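Local coordinates for protein KLLA0C04147p (Kluyveromyces lactis, PDB 5H2A) that probably binds and transfers sterols as a member of the OSBP family, this chain being its ankyrin-repeat domain, at residues Q29-C32 with H33-A36. Sequence-based numbering, arbitrary orientation.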
loop_
_atom_site.group_PDB
_atom_site.type_symbol
_atom_site.label_atom_id
_atom_site.label_comp_id
_atom_site.label_asym_id
_atom_site.label_seq_id
_atom_site.Cartn_x
_atom_site.Cartn_y
_atom_site.Cartn_z
ATOM N N GLN A 29 -22.769 -9.538 16.290
ATOM C CA GLN A 29 -22.785 -10.869 16.891
ATOM C C GLN A 29 -23.663 -11.831 16.093
ATOM O O GLN A 29 -23.339 -13.021 15.987
ATOM C CB GLN A 29 -23.233 -10.792 18.358
ATOM C CG GLN A 29 -24.709 -10.405 18.543
ATOM C CD GLN A 29 -25.002 -9.972 19.976
ATOM O OE1 GLN A 29 -24.730 -8.830 20.372
ATOM N NE2 GLN A 29 -25.545 -10.887 20.757
ATOM N N GLN A 30 -24.741 -11.332 15.482
ATOM C CA GLN A 30 -25.548 -12.178 14.607
ATOM C C GLN A 30 -24.792 -12.547 13.333
ATOM O O GLN A 30 -24.923 -13.670 12.829
ATOM C CB GLN A 30 -26.861 -11.462 14.275
ATOM C CG GLN A 30 -27.801 -11.447 15.478
ATOM C CD GLN A 30 -28.954 -10.479 15.347
ATOM O OE1 GLN A 30 -28.817 -9.389 14.786
ATOM N NE2 GLN A 30 -30.105 -10.861 15.908
ATOM N N LEU A 31 -24.027 -11.602 12.782
ATOM C CA LEU A 31 -23.197 -11.898 11.615
ATOM C C LEU A 31 -22.160 -12.970 11.949
ATOM O O LEU A 31 -21.960 -13.925 11.183
ATOM C CB LEU A 31 -22.517 -10.612 11.131
ATOM C CG LEU A 31 -21.493 -10.778 10.002
ATOM C CD1 LEU A 31 -22.174 -11.349 8.732
ATOM C CD2 LEU A 31 -20.798 -9.455 9.713
ATOM N N CYS A 32 -21.490 -12.835 13.102
ATOM C CA CYS A 32 -20.537 -13.873 13.519
ATOM C C CYS A 32 -21.203 -15.244 13.577
ATOM O O CYS A 32 -20.655 -16.243 13.092
ATOM C CB CYS A 32 -19.925 -13.528 14.886
ATOM S SG CYS A 32 -18.789 -12.136 14.876
ATOM N N HIS A 33 -22.385 -15.311 14.189
ATOM C CA HIS A 33 -23.111 -16.574 14.303
ATOM C C HIS A 33 -23.430 -17.167 12.931
ATOM O O HIS A 33 -23.341 -18.389 12.736
ATOM C CB HIS A 33 -24.393 -16.338 15.097
ATOM C CG HIS A 33 -25.164 -17.585 15.406
ATOM N ND1 HIS A 33 -26.292 -17.954 14.708
ATOM C CD2 HIS A 33 -24.992 -18.522 16.366
ATOM C CE1 HIS A 33 -26.772 -19.078 15.210
ATOM N NE2 HIS A 33 -26.002 -19.444 16.217
ATOM N N LEU A 34 -23.815 -16.319 11.971
ATOM C CA LEU A 34 -24.071 -16.785 10.609
ATOM C C LEU A 34 -22.820 -17.403 9.998
ATOM O O LEU A 34 -22.875 -18.471 9.366
ATOM C CB LEU A 34 -24.541 -15.623 9.726
ATOM C CG LEU A 34 -24.794 -15.967 8.246
ATOM C CD1 LEU A 34 -26.094 -16.767 8.096
ATOM C CD2 LEU A 34 -24.810 -14.725 7.362
ATOM N N ILE A 35 -21.682 -16.729 10.157
ATOM C CA ILE A 35 -20.419 -17.262 9.630
ATOM C C ILE A 35 -20.135 -18.643 10.218
ATOM O O ILE A 35 -19.765 -19.587 9.506
ATOM C CB ILE A 35 -19.266 -16.286 9.933
ATOM C CG1 ILE A 35 -19.496 -14.910 9.303
ATOM C CG2 ILE A 35 -17.897 -16.882 9.560
ATOM C CD1 ILE A 35 -19.875 -14.928 7.842
ATOM N N ALA A 36 -20.288 -18.779 11.533
ATOM C CA ALA A 36 -19.962 -20.054 12.178
ATOM C C ALA A 36 -20.862 -21.176 11.677
ATOM O O ALA A 36 -20.420 -22.324 11.519
ATOM C CB ALA A 36 -20.080 -19.917 13.697
#
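His33 meets Gln29 and Gln30 through CB, not through its imidazole: neither face nor edge of the ring lies on residues 29-32. With CG anti to the backbone N (chi1 -174°), the ring is carried outward, while CB sits 3.5 Å from Gln30 O and 3.6 Å from Gln29 O. The flat groups that do meet across the turn are backbone peptides. His33 N bonds to Gln29 O at 3.1 Å and Leu34 N to Gln30 O at 3.0 Å, both donors tilted from the carbonyl plane. Ile35 N to Leu31 O and Ala36 N to Cys32 O, each 3.0 Å, run almost straight out from their carbonyls. Ile35 CG1, anti to its own carbonyl carbon, lies 3.3 Å from Leu31 O. Beyond it, Ile35 CD1 comes 4.3 Å from Leu31 CD1. Gln30 turns its OE1 back to Asn27 N in a hydrogen bond. The backbone N-H groups of 33-36 and carbonyls of 29-32 thus satisfy each other through i to i+4 bonds, and the helix is amphipathic: Leu31 and Ile35 form its apolar side, packed on helices 12-25 and 64-74 and, through Ile35, on loop residues Phe42 and Leu84, with Gln29, Gln30 and His33 exposed.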